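Local structure of phosphoserine phosphatase (Homo sapiens, 6HYY) at residues F15-T20 with V101-G106; V21-G26 with L83-R88; D11-D16 with I171-G176; G107-V112 with T124-N129. The protein catalyses the hydrolysis of L-phosphoserine to serine and phosphate, as a magnesium-binding phosphatase of the haloacid dehalogenase-like family. All coordinates share one frame; numbering follows the deposited sequence.

Contact 1: residues F15-T20 with V101-G106; sequences FDVDST and VFLISG. With MG (magnesium ion), chain D; SER (serine), chain E.
F15 and I104 lie on adjacent parallel strands, and their backbones are laced together. I104 N reaches F15 O at 2.9 Å, and F15 N bonds F102 O. This is the Rossmann-like core of a haloacid dehalogenase hydrolase, with D16 to T20 matching the family's DxDxT motif at the strand's end. Apolar contacts flank the ladder: V101 CG1 meets the edge of the F15 ring at CE2 (3.8 Å), and V17 CG2 rests on L103 CB and S105 CB.

Polar contacts gather round the bound serine. Its OG donates to D16 OD1 at a short 2.5 Å and accepts from D18 N at 3.0 Å, with 162° at the hydrogen. The serine N donates to D18 OD2, while D18 OD1 accepts from water 1, which also bonds S105 OG; that hydroxyl is bonded to G107 N as well. With an alanine at D18, the serine amino group would probably lose its carboxylate partner and water 1 its tie across the contact.

Metal bonds complete the set. With CG anti to the backbone N (chi1 170°), D16 puts OD2 2.2 Å from magnesium, D18 O binds at 2.3 Å, and T20 OG1 donates to D16 OD2 on its anti side.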
loop_
_atom_site.group_PDB
_atom_site.type_symbol
_atom_site.label_atom_id
_atom_site.label_comp_id
_atom_site.label_asym_id
_atom_site.label_seq_id
_atom_site.Cartn_x
_atom_site.Cartn_y
_atom_site.Cartn_z
ATOM N N PHE A 15 -2.864 0.931 5.857
ATOM C CA PHE A 15 -3.439 0.522 4.587
ATOM C C PHE A 15 -2.335 0.149 3.615
ATOM O O PHE A 15 -1.387 0.920 3.423
ATOM C CB PHE A 15 -4.240 1.650 3.951
ATOM C CG PHE A 15 -5.538 1.970 4.620
ATOM C CD1 PHE A 15 -6.713 1.313 4.268
ATOM C CD2 PHE A 15 -5.595 2.965 5.588
ATOM C CE1 PHE A 15 -7.914 1.623 4.871
ATOM C CE2 PHE A 15 -6.809 3.303 6.190
ATOM C CZ PHE A 15 -7.969 2.615 5.851
ATOM N N ASP A 16 -2.483 -1.011 2.984
ATOM C CA ASP A 16 -1.810 -1.301 1.730
ATOM C C ASP A 16 -2.238 -0.279 0.676
ATOM O O ASP A 16 -3.391 0.155 0.658
ATOM C CB ASP A 16 -2.199 -2.727 1.317
ATOM C CG ASP A 16 -1.758 -3.095 -0.090
ATOM O OD1 ASP A 16 -0.569 -2.966 -0.392
ATOM O OD2 ASP A 16 -2.619 -3.543 -0.858
ATOM N N VAL A 17 -1.315 0.099 -0.212
ATOM C CA VAL A 17 -1.670 1.056 -1.265
ATOM C C VAL A 17 -2.187 0.374 -2.537
ATOM O O VAL A 17 -3.362 0.552 -2.906
ATOM C CB VAL A 17 -0.483 1.987 -1.567
ATOM C CG1 VAL A 17 -0.840 2.934 -2.712
ATOM C CG2 VAL A 17 -0.095 2.771 -0.313
ATOM N N ASP A 18 -1.340 -0.410 -3.222
ATOM C CA ASP A 18 -1.726 -0.931 -4.541
ATOM C C ASP A 18 -2.920 -1.879 -4.436
ATOM O O ASP A 18 -2.886 -2.871 -3.701
ATOM C CB ASP A 18 -0.588 -1.687 -5.249
ATOM C CG ASP A 18 0.611 -0.810 -5.623
ATOM O OD1 ASP A 18 0.489 0.425 -5.733
ATOM O OD2 ASP A 18 1.711 -1.383 -5.821
ATOM N N SER A 19 -3.960 -1.590 -5.217
ATOM C CA SER A 19 -5.222 -2.317 -5.291
ATOM C C SER A 19 -6.045 -2.229 -4.016
ATOM O O SER A 19 -7.105 -2.848 -3.933
ATOM C CB SER A 19 -5.018 -3.786 -5.678
ATOM O OG SER A 19 -4.346 -3.846 -6.923
ATOM N N THR A 20 -5.620 -1.426 -3.033
ATOM C CA THR A 20 -6.424 -1.185 -1.840
ATOM C C THR A 20 -6.799 0.290 -1.757
ATOM O O THR A 20 -7.943 0.633 -2.045
ATOM C CB THR A 20 -5.689 -1.661 -0.587
ATOM O OG1 THR A 20 -5.526 -3.083 -0.690
ATOM C CG2 THR A 20 -6.501 -1.376 0.638
ATOM N N VAL A 101 -3.294 6.996 10.880
ATOM C CA VAL A 101 -3.448 6.274 9.619
ATOM C C VAL A 101 -2.124 6.276 8.870
ATOM O O VAL A 101 -1.485 7.325 8.716
ATOM C CB VAL A 101 -4.574 6.894 8.782
ATOM C CG1 VAL A 101 -4.708 6.160 7.432
ATOM C CG2 VAL A 101 -5.898 6.848 9.561
ATOM N N PHE A 102 -1.725 5.100 8.371
ATOM C CA PHE A 102 -0.445 4.925 7.701
ATOM C C PHE A 102 -0.687 4.279 6.353
ATOM O O PHE A 102 -1.664 3.557 6.178
ATOM C CB PHE A 102 0.538 4.037 8.509
ATOM C CG PHE A 102 0.876 4.602 9.860
ATOM C CD1 PHE A 102 0.060 4.352 10.943
ATOM C CD2 PHE A 102 2.007 5.378 10.032
ATOM C CE1 PHE A 102 0.359 4.896 12.202
ATOM C CE2 PHE A 102 2.302 5.953 11.278
ATOM C CZ PHE A 102 1.484 5.687 12.360
ATOM N N LEU A 103 0.215 4.555 5.413
ATOM C CA LEU A 103 0.237 3.889 4.123
ATOM C C LEU A 103 1.515 3.074 4.022
ATOM O O LEU A 103 2.604 3.587 4.304
ATOM C CB LEU A 103 0.166 4.904 2.979
ATOM C CG LEU A 103 -1.051 5.830 2.903
ATOM C CD1 LEU A 103 -0.987 6.648 1.598
ATOM C CD2 LEU A 103 -2.344 5.034 2.974
ATOM N N ILE A 104 1.388 1.809 3.623
ATOM C CA ILE A 104 2.541 0.925 3.472
ATOM C C ILE A 104 2.516 0.352 2.065
ATOM O O ILE A 104 1.479 -0.146 1.609
ATOM C CB ILE A 104 2.557 -0.216 4.514
ATOM C CG1 ILE A 104 2.403 0.349 5.923
ATOM C CG2 ILE A 104 3.862 -1.010 4.386
ATOM C CD1 ILE A 104 2.296 -0.726 6.996
ATOM N N SER A 105 3.647 0.432 1.372
ATOM C CA SER A 105 3.644 -0.006 -0.015
ATOM C C SER A 105 5.012 -0.527 -0.428
ATOM O O SER A 105 6.044 -0.007 -0.008
ATOM C CB SER A 105 3.235 1.143 -0.930
ATOM O OG SER A 105 3.095 0.656 -2.256
ATOM N N GLY A 106 5.000 -1.557 -1.279
ATOM C CA GLY A 106 6.168 -1.946 -2.051
ATOM C C GLY A 106 6.419 -1.083 -3.273
ATOM O O GLY A 106 7.444 -1.252 -3.942
HETATM MG MG MG D . -1.953 -4.663 -2.617
HETATM N N SER E . 3.065 -2.879 -4.273
HETATM C CA SER E . 2.725 -2.619 -2.879
HETATM C C SER E . 3.051 -3.838 -2.027
HETATM O O SER E . 2.186 -4.290 -1.284
HETATM C CB SER E . 1.257 -2.289 -2.726
HETATM O OG SER E . 0.984 -1.404 -1.664
HETATM O OXT SER E . 4.141 -4.419 -2.072
HETATM O O HOH W 1 2.161 2.131 -4.504
HETATM O O HOH W 2 -0.032 -4.724 -3.291
HETATM O O HOH W 3 -0.999 -6.322 -1.473
HETATM O O HOH W 4 -2.193 -5.780 -4.548
#

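Contact 2: residues V21-G26 with L83-R88; sequences VIREEG and LTPGIR
V21 O accepts from T84 N at 2.9 Å in a nearly straight bond (175° at the hydrogen), although the donor sits above the carbonyl plane. Beside this bond V21 and L83 run side by side, CG1 to CD2 at 4.0 Å, whereas I87 meets V21 at about a right angle through its CG1. L83 CD2 also touches I22 CG2 at 3.9 Å. At the exposed margin P85 turns its CD corner onto one face of the R23 guanidinium, CD standing 3.4 Å above the plane over its centre. Bends at chi2 and chi3 (-145° and 85°) steer the arginine chain over P85.

The next shell fixes these groups. N195 bonds R23 through NE and also meets T84 OG1, which in turn bonds T20 O. Under the apolar side, V115 of helix 109-116 touches V21, I22 and L83. T84 to I87 form a type II turn closed by I87 N to T84 O at 3.2 Å, which leads into helix 87-96.

The 56 residues between the segments are mostly helical and contain no strand. This is consistent with the helical C1 cap of haloacid dehalogenase phosphatases, the two segments forming the neck where the chain leaves the core and returns.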
loop_
_atom_site.group_PDB
_atom_site.type_symbol
_atom_site.label_atom_id
_atom_site.label_comp_id
_atom_site.label_asym_id
_atom_site.label_seq_id
_atom_site.Cartn_x
_atom_site.Cartn_y
_atom_site.Cartn_z
ATOM N N VAL A 21 -5.862 1.172 -1.426
ATOM C CA VAL A 21 -6.157 2.608 -1.393
ATOM C C VAL A 21 -6.318 3.161 -2.804
ATOM O O VAL A 21 -7.124 4.074 -3.039
ATOM C CB VAL A 21 -5.043 3.345 -0.630
ATOM C CG1 VAL A 21 -5.188 4.867 -0.779
ATOM C CG2 VAL A 21 -5.100 2.974 0.831
ATOM N N ILE A 22 -5.542 2.646 -3.753
ATOM C CA ILE A 22 -5.703 3.019 -5.158
ATOM C C ILE A 22 -6.157 1.800 -5.955
ATOM O O ILE A 22 -5.997 0.659 -5.542
ATOM C CB ILE A 22 -4.420 3.619 -5.764
ATOM C CG1 ILE A 22 -3.279 2.589 -5.741
ATOM C CG2 ILE A 22 -4.052 4.938 -5.050
ATOM C CD1 ILE A 22 -1.966 3.091 -6.356
ATOM N N ARG A 23 -6.724 2.060 -7.139
ATOM C CA ARG A 23 -7.292 0.973 -7.932
ATOM C C ARG A 23 -6.217 0.153 -8.634
ATOM O O ARG A 23 -6.412 -1.047 -8.861
ATOM C CB ARG A 23 -8.286 1.545 -8.952
ATOM C CG ARG A 23 -9.224 2.571 -8.335
ATOM C CD ARG A 23 -10.616 2.511 -8.948
ATOM N NE ARG A 23 -11.430 1.499 -8.278
ATOM C CZ ARG A 23 -12.747 1.371 -8.411
ATOM N NH1 ARG A 23 -13.432 2.202 -9.193
ATOM N NH2 ARG A 23 -13.382 0.407 -7.752
ATOM N N GLU A 24 -5.083 0.767 -8.937
ATOM C CA GLU A 24 -4.032 0.219 -9.783
ATOM C C GLU A 24 -2.850 -0.259 -8.940
ATOM O O GLU A 24 -2.814 -0.099 -7.717
ATOM C CB GLU A 24 -3.584 1.278 -10.796
ATOM C CG GLU A 24 -4.723 2.014 -11.530
ATOM C CD GLU A 24 -5.063 3.386 -10.929
ATOM O OE1 GLU A 24 -5.657 4.219 -11.653
ATOM O OE2 GLU A 24 -4.738 3.626 -9.744
ATOM N N GLU A 25 -1.868 -0.857 -9.611
ATOM C CA GLU A 25 -0.573 -1.149 -9.008
ATOM C C GLU A 25 0.411 -0.106 -9.520
ATOM O O GLU A 25 0.591 0.041 -10.733
ATOM C CB GLU A 25 -0.108 -2.571 -9.343
ATOM C CG GLU A 25 -1.122 -3.663 -8.989
ATOM C CD GLU A 25 -0.843 -4.314 -7.639
ATOM O OE1 GLU A 25 0.257 -4.880 -7.478
ATOM O OE2 GLU A 25 -1.722 -4.271 -6.735
ATOM N N GLY A 26 1.030 0.632 -8.596
ATOM C CA GLY A 26 1.843 1.767 -8.997
ATOM C C GLY A 26 2.971 1.392 -9.939
ATOM O O GLY A 26 3.210 2.074 -10.940
ATOM N N LEU A 83 -7.925 6.939 -6.595
ATOM C CA LEU A 83 -8.303 6.448 -5.278
ATOM C C LEU A 83 -9.541 5.558 -5.370
ATOM O O LEU A 83 -10.492 5.824 -6.123
ATOM C CB LEU A 83 -8.551 7.610 -4.315
ATOM C CG LEU A 83 -7.363 8.518 -4.038
ATOM C CD1 LEU A 83 -7.762 9.667 -3.141
ATOM C CD2 LEU A 83 -6.266 7.732 -3.355
ATOM N N THR A 84 -9.515 4.483 -4.611
ATOM C CA THR A 84 -10.643 3.570 -4.543
ATOM C C THR A 84 -11.847 4.284 -3.940
ATOM O O THR A 84 -11.697 5.052 -2.985
ATOM C CB THR A 84 -10.243 2.382 -3.664
ATOM O OG1 THR A 84 -9.078 1.762 -4.219
ATOM C CG2 THR A 84 -11.375 1.382 -3.473
ATOM N N PRO A 85 -13.045 4.086 -4.478
ATOM C CA PRO A 85 -14.240 4.698 -3.883
ATOM C C PRO A 85 -14.360 4.413 -2.392
ATOM O O PRO A 85 -14.138 3.288 -1.923
ATOM C CB PRO A 85 -15.386 4.065 -4.675
ATOM C CG PRO A 85 -14.764 3.777 -6.011
ATOM C CD PRO A 85 -13.334 3.397 -5.747
ATOM N N GLY A 86 -14.661 5.464 -1.633
ATOM C CA GLY A 86 -14.843 5.349 -0.212
ATOM C C GLY A 86 -13.614 5.609 0.632
ATOM O O GLY A 86 -13.765 5.867 1.826
ATOM N N ILE A 87 -12.409 5.548 0.053
ATOM C CA ILE A 87 -11.228 5.660 0.923
ATOM C C ILE A 87 -11.060 7.084 1.467
ATOM O O ILE A 87 -10.655 7.254 2.632
ATOM C CB ILE A 87 -9.951 5.147 0.226
ATOM C CG1 ILE A 87 -8.784 5.050 1.228
ATOM C CG2 ILE A 87 -9.494 6.040 -0.859
ATOM C CD1 ILE A 87 -9.026 4.107 2.428
ATOM N N ARG A 88 -11.411 8.127 0.705
ATOM C CA ARG A 88 -11.304 9.484 1.251
ATOM C C ARG A 88 -12.193 9.652 2.478
ATOM O O ARG A 88 -11.765 10.194 3.512
ATOM C CB ARG A 88 -11.701 10.526 0.203
ATOM C CG ARG A 88 -10.740 10.726 -0.940
ATOM C CD ARG A 88 -11.356 11.771 -1.914
ATOM N NE ARG A 88 -10.634 11.855 -3.179
ATOM C CZ ARG A 88 -10.793 11.012 -4.210
ATOM N NH1 ARG A 88 -11.675 10.004 -4.173
ATOM N NH2 ARG A 88 -10.061 11.182 -5.302
#

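Contact 3: residues D11-D16 with I171-G176; sequences DAVCFD and IMIGDG. With MG (magnesium ion), chain D; SER (serine), chain E.
I173 and F15 lie side by side and point the same way from neighbouring strands. I173 CD1 touches F15 CE1 at 3.8 Å, approaching the ring obliquely, while I173 CB and CG2 both touch CD1 of the same ring. I173 CD1 also reaches V13 CG1 at 3.7 Å, where the two side chains are set at a slant, and so touches both V13 and F15. The F15 ring continues on to helix 87-96, touching I87, L90 and L94.

C14 and M172 project to the other face of the sheet, toward helix 153-165. M172 leaves its strand extended and then turns at chi2 (81°). The bend lays SD beside C14 CB at 4.1 Å and carries CE to 3.5 Å from D16 N.

Between the two faces runs a parallel ladder at the centre of the haloacid dehalogenase sheet, the segments 12-16 and 171-174 running 22° apart. It alternates I171 N to A12 O, C14 N to I171 O, I173 N to C14 O and D16 N to I173 O.

Past the ladder, G174 CA passes 3.7 Å from D16 CB; a beta carbon on G174 would come within 2.9 Å of that atom, a clash. The chain then delivers D175, whose carboxylate plane is only 17° from that of D16. D175 OD1 binds magnesium at 2.3 Å and lies 2.7 Å from D16 OD2, a closeness explained by their shared metal. D175 OD2 accepts from water 4, a magnesium ligand, and forms a salt bridge with R198 NE.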
loop_
_atom_site.group_PDB
_atom_site.type_symbol
_atom_site.label_atom_id
_atom_site.label_comp_id
_atom_site.label_asym_id
_atom_site.label_seq_id
_atom_site.Cartn_x
_atom_site.Cartn_y
_atom_site.Cartn_z
ATOM N N ASP A 11 -6.303 1.989 17.478
ATOM C CA ASP A 11 -5.731 3.330 17.526
ATOM C C ASP A 11 -4.784 3.616 16.369
ATOM O O ASP A 11 -4.365 4.764 16.211
ATOM C CB ASP A 11 -5.049 3.624 18.875
ATOM C CG ASP A 11 -3.938 2.676 19.213
ATOM O OD1 ASP A 11 -3.773 1.634 18.557
ATOM O OD2 ASP A 11 -3.206 2.990 20.192
ATOM N N ALA A 12 -4.491 2.626 15.521
ATOM C CA ALA A 12 -3.747 2.877 14.297
ATOM C C ALA A 12 -4.259 1.922 13.228
ATOM O O ALA A 12 -4.570 0.763 13.513
ATOM C CB ALA A 12 -2.229 2.727 14.487
ATOM N N VAL A 13 -4.378 2.419 11.995
ATOM C CA VAL A 13 -4.779 1.590 10.866
ATOM C C VAL A 13 -3.751 1.783 9.769
ATOM O O VAL A 13 -3.446 2.919 9.393
ATOM C CB VAL A 13 -6.182 1.961 10.359
ATOM C CG1 VAL A 13 -6.479 1.212 9.043
ATOM C CG2 VAL A 13 -7.241 1.669 11.399
ATOM N N CYS A 14 -3.197 0.683 9.278
ATOM C CA CYS A 14 -2.236 0.711 8.183
ATOM C C CYS A 14 -2.920 0.170 6.942
ATOM O O CYS A 14 -3.506 -0.913 6.986
ATOM C CB CYS A 14 -0.996 -0.129 8.467
ATOM S SG CYS A 14 -0.115 0.377 9.958
ATOM N N PHE A 15 -2.864 0.931 5.857
ATOM C CA PHE A 15 -3.439 0.522 4.587
ATOM C C PHE A 15 -2.335 0.149 3.615
ATOM O O PHE A 15 -1.387 0.920 3.423
ATOM C CB PHE A 15 -4.240 1.650 3.951
ATOM C CG PHE A 15 -5.538 1.970 4.620
ATOM C CD1 PHE A 15 -6.713 1.313 4.268
ATOM C CD2 PHE A 15 -5.595 2.965 5.588
ATOM C CE1 PHE A 15 -7.914 1.623 4.871
ATOM C CE2 PHE A 15 -6.809 3.303 6.190
ATOM C CZ PHE A 15 -7.969 2.615 5.851
ATOM N N ASP A 16 -2.483 -1.011 2.984
ATOM C CA ASP A 16 -1.810 -1.301 1.730
ATOM C C ASP A 16 -2.238 -0.279 0.676
ATOM O O ASP A 16 -3.391 0.155 0.658
ATOM C CB ASP A 16 -2.199 -2.727 1.317
ATOM C CG ASP A 16 -1.758 -3.095 -0.090
ATOM O OD1 ASP A 16 -0.569 -2.966 -0.392
ATOM O OD2 ASP A 16 -2.619 -3.543 -0.858
ATOM N N ILE A 171 -4.458 -2.232 13.131
ATOM C CA ILE A 171 -5.150 -3.060 12.148
ATOM C C ILE A 171 -4.471 -2.861 10.803
ATOM O O ILE A 171 -4.188 -1.722 10.411
ATOM C CB ILE A 171 -6.641 -2.698 12.056
ATOM C CG1 ILE A 171 -7.322 -2.925 13.421
ATOM C CG2 ILE A 171 -7.331 -3.505 10.945
ATOM C CD1 ILE A 171 -8.819 -2.723 13.403
ATOM N N MET A 172 -4.191 -3.965 10.113
ATOM C CA MET A 172 -3.701 -3.930 8.733
ATOM C C MET A 172 -4.867 -4.177 7.776
ATOM O O MET A 172 -5.670 -5.076 8.019
ATOM C CB MET A 172 -2.637 -5.004 8.515
ATOM C CG MET A 172 -2.143 -5.099 7.084
ATOM S SD MET A 172 -0.913 -3.822 6.743
ATOM C CE MET A 172 -1.085 -3.565 4.969
ATOM N N ILE A 173 -4.973 -3.360 6.722
ATOM C CA ILE A 173 -6.034 -3.490 5.715
ATOM C C ILE A 173 -5.394 -3.603 4.349
ATOM O O ILE A 173 -4.624 -2.726 3.953
ATOM C CB ILE A 173 -7.002 -2.298 5.755
ATOM C CG1 ILE A 173 -7.651 -2.200 7.144
ATOM C CG2 ILE A 173 -8.058 -2.441 4.621
ATOM C CD1 ILE A 173 -8.751 -1.143 7.283
ATOM N N GLY A 174 -5.716 -4.678 3.628
ATOM C CA GLY A 174 -5.130 -4.843 2.304
ATOM C C GLY A 174 -5.762 -5.997 1.559
ATOM O O GLY A 174 -6.570 -6.758 2.103
ATOM N N ASP A 175 -5.399 -6.094 0.283
ATOM C CA ASP A 175 -6.034 -7.049 -0.615
ATOM C C ASP A 175 -5.292 -8.365 -0.753
ATOM O O ASP A 175 -5.897 -9.344 -1.206
ATOM C CB ASP A 175 -6.183 -6.435 -2.014
ATOM C CG ASP A 175 -4.846 -6.203 -2.691
ATOM O OD1 ASP A 175 -4.022 -5.468 -2.127
ATOM O OD2 ASP A 175 -4.604 -6.758 -3.794
ATOM N N GLY A 176 -4.015 -8.432 -0.367
ATOM C CA GLY A 176 -3.150 -9.517 -0.776
ATOM C C GLY A 176 -2.645 -10.364 0.381
ATOM O O GLY A 176 -2.792 -10.019 1.556
HETATM MG MG MG D . -1.953 -4.663 -2.617
HETATM N N SER E . 3.065 -2.879 -4.273
HETATM C CA SER E . 2.725 -2.619 -2.879
HETATM C C SER E . 3.051 -3.838 -2.027
HETATM O O SER E . 2.186 -4.290 -1.284
HETATM C CB SER E . 1.257 -2.289 -2.726
HETATM O OG SER E . 0.984 -1.404 -1.664
HETATM O OXT SER E . 4.141 -4.419 -2.072
HETATM O O HOH W 4 -2.193 -5.780 -4.548
HETATM O O HOH W 2 -0.032 -4.724 -3.291
HETATM O O HOH W 3 -0.999 -6.322 -1.473
#

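Contact 4: residues G107-V112 with T124-N129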
loop_
_atom_site.group_PDB
_atom_site.type_symbol
_atom_site.label_atom_id
_atom_site.label_comp_id
_atom_site.label_asym_id
_atom_site.label_seq_id
_atom_site.Cartn_x
_atom_site.Cartn_y
_atom_site.Cartn_z
ATOM N N GLY A 107 5.496 -0.166 -3.572
ATOM C CA GLY A 107 5.708 0.877 -4.553
ATOM C C GLY A 107 6.602 1.978 -4.021
ATOM O O GLY A 107 7.392 1.785 -3.096
ATOM N N PHE A 108 6.449 3.164 -4.603
ATOM C CA PHE A 108 7.474 4.193 -4.514
ATOM C C PHE A 108 6.970 5.448 -3.823
ATOM O O PHE A 108 5.856 5.913 -4.084
ATOM C CB PHE A 108 7.986 4.501 -5.917
ATOM C CG PHE A 108 8.378 3.266 -6.652
ATOM C CD1 PHE A 108 9.414 2.476 -6.177
ATOM C CD2 PHE A 108 7.679 2.855 -7.776
ATOM C CE1 PHE A 108 9.757 1.314 -6.824
ATOM C CE2 PHE A 108 8.021 1.692 -8.426
ATOM C CZ PHE A 108 9.061 0.924 -7.959
ATOM N N ARG A 109 7.825 5.997 -2.946
ATOM C CA ARG A 109 7.451 7.143 -2.121
ATOM C C ARG A 109 6.995 8.337 -2.959
ATOM O O ARG A 109 6.091 9.072 -2.549
ATOM C CB ARG A 109 8.625 7.533 -1.213
ATOM C CG ARG A 109 8.575 8.965 -0.676
ATOM C CD ARG A 109 9.523 9.189 0.516
ATOM N NE ARG A 109 9.284 8.187 1.534
ATOM C CZ ARG A 109 8.488 8.340 2.594
ATOM N NH1 ARG A 109 7.863 9.479 2.844
ATOM N NH2 ARG A 109 8.335 7.327 3.416
ATOM N N SER A 110 7.610 8.556 -4.126
ATOM C CA SER A 110 7.177 9.650 -4.991
ATOM C C SER A 110 5.675 9.579 -5.240
ATOM O O SER A 110 4.940 10.545 -4.998
ATOM C CB SER A 110 7.946 9.608 -6.314
ATOM O OG SER A 110 7.900 8.319 -6.880
ATOM N N ILE A 111 5.206 8.407 -5.658
ATOM C CA ILE A 111 3.797 8.224 -5.974
ATOM C C ILE A 111 2.963 8.128 -4.699
ATOM O O ILE A 111 1.889 8.731 -4.598
ATOM C CB ILE A 111 3.621 6.985 -6.863
ATOM C CG1 ILE A 111 4.509 7.084 -8.115
ATOM C CG2 ILE A 111 2.150 6.813 -7.231
ATOM C CD1 ILE A 111 4.656 5.772 -8.859
ATOM N N VAL A 112 3.449 7.390 -3.699
ATOM C CA VAL A 112 2.635 7.182 -2.499
ATOM C C VAL A 112 2.480 8.475 -1.693
ATOM O O VAL A 112 1.451 8.690 -1.034
ATOM C CB VAL A 112 3.230 6.048 -1.640
ATOM C CG1 VAL A 112 2.412 5.869 -0.352
ATOM C CG2 VAL A 112 3.263 4.735 -2.424
ATOM N N THR A 124 5.340 11.588 7.056
ATOM C CA THR A 124 5.902 10.774 8.133
ATOM C C THR A 124 5.208 9.432 8.271
ATOM O O THR A 124 5.791 8.501 8.837
ATOM C CB THR A 124 5.800 11.490 9.489
ATOM O OG1 THR A 124 4.425 11.798 9.778
ATOM C CG2 THR A 124 6.612 12.766 9.488
ATOM N N ASN A 125 3.978 9.316 7.777
ATOM C CA ASN A 125 3.163 8.124 7.949
ATOM C C ASN A 125 3.159 7.261 6.702
ATOM O O ASN A 125 2.329 6.346 6.593
ATOM C CB ASN A 125 1.728 8.517 8.302
ATOM C CG ASN A 125 1.593 9.110 9.704
ATOM O OD1 ASN A 125 2.557 9.625 10.277
ATOM N ND2 ASN A 125 0.392 9.050 10.250
ATOM N N VAL A 126 4.062 7.541 5.764
ATOM C CA VAL A 126 4.195 6.797 4.519
ATOM C C VAL A 126 5.450 5.942 4.599
ATOM O O VAL A 126 6.532 6.440 4.954
ATOM C CB VAL A 126 4.274 7.743 3.310
ATOM C CG1 VAL A 126 4.695 6.966 2.079
ATOM C CG2 VAL A 126 2.950 8.475 3.100
ATOM N N PHE A 127 5.309 4.657 4.280
ATOM C CA PHE A 127 6.425 3.727 4.224
ATOM C C PHE A 127 6.389 3.069 2.859
ATOM O O PHE A 127 5.422 2.372 2.530
ATOM C CB PHE A 127 6.340 2.679 5.338
ATOM C CG PHE A 127 6.509 3.241 6.727
ATOM C CD1 PHE A 127 5.438 3.806 7.396
ATOM C CD2 PHE A 127 7.742 3.177 7.361
ATOM C CE1 PHE A 127 5.599 4.319 8.691
ATOM C CE2 PHE A 127 7.917 3.671 8.646
ATOM C CZ PHE A 127 6.847 4.245 9.310
ATOM N N ALA A 128 7.418 3.323 2.055
ATOM C CA ALA A 128 7.450 2.817 0.688
ATOM C C ALA A 128 8.894 2.799 0.212
ATOM O O ALA A 128 9.797 3.301 0.885
ATOM C CB ALA A 128 6.571 3.661 -0.241
ATOM N N ASN A 129 9.098 2.214 -0.965
ATOM C CA ASN A 129 10.440 2.180 -1.523
ATOM C C ASN A 129 10.808 3.541 -2.109
ATOM O O ASN A 129 9.951 4.367 -2.416
ATOM C CB ASN A 129 10.537 1.062 -2.550
ATOM C CG ASN A 129 10.555 -0.278 -1.882
ATOM O OD1 ASN A 129 11.304 -0.467 -0.920
ATOM N ND2 ASN A 129 9.699 -1.185 -2.316
HETATM O O HOH W 5 9.787 5.017 3.040
#
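R109 NH2 serves two acceptors, V126 O and water 5, the latter at 2.8 Å. The water lies at the edge of the guanidinium, in its plane, and also accepts from A128 N at 3.1 Å, so it bridges the arginine to the strand backbone. The distance from R109 NH2 to V126 O, 2.5 Å, is unusually short for a bond bent to 135° at the hydrogen, and the donor stands above the V126 carbonyl plane. These groups belong to a beta-alpha-beta crossover, in which strand 100-105 leads through helix 109-116 to strand 126-133.

R109 starts out extended, with CG anti to the backbone N, and then bends at chi3 (-52°), which brings the guanidinium back over the strand. V126 CG1 lies 3.7 Å from one face, toward its rim. NH1 forms a salt bridge with E113 and a hydrogen bond with A123 O. A methionine in place of R109 would probably leave V126 O without this donor, E113 without its charged mate and water 5 without one of its donors.

The start of the helix is pinned to the strand by backbone bonds. R109 N reaches N129 O at 2.7 Å, and N129 N reaches G107 O at 2.8 Å. F108 and N129 pair as a single parallel bridge, with the F108 ring turned 50° from the N129 amide, whose ND2 bonds G106 O. G107 itself lines the serine pocket. Below, V112 packs its two methyls on the strand: CG2 meets A128 CB at 4.1 Å, and CG1 slides past V126 CG1 at 3.5 Å.

In the fold
Contacts 1 and 3 are fully buried, joining opposite edges of strand 12-16 to strands 100-105 and 170-174; they share F15 and D16 and reach magnesium. Their chemistry changes along the strand, from apolar side chains and backbone ladders to carboxylates at the C-terminal end. Contact 4, also largely buried, continues the same sheet outward, strand 126-133 pairing with 100-105 through S105 N to F127 O, but a helix start and a strand meet by backbone bonds and one arginine. Contact 2 lies outside the sheet, joins two mainly loop segments at helix ends, and is buried apart from exposed R23 and P85; T84 OG1 to T20 O and E25 OE2 to S19 OG tie it to contact 1.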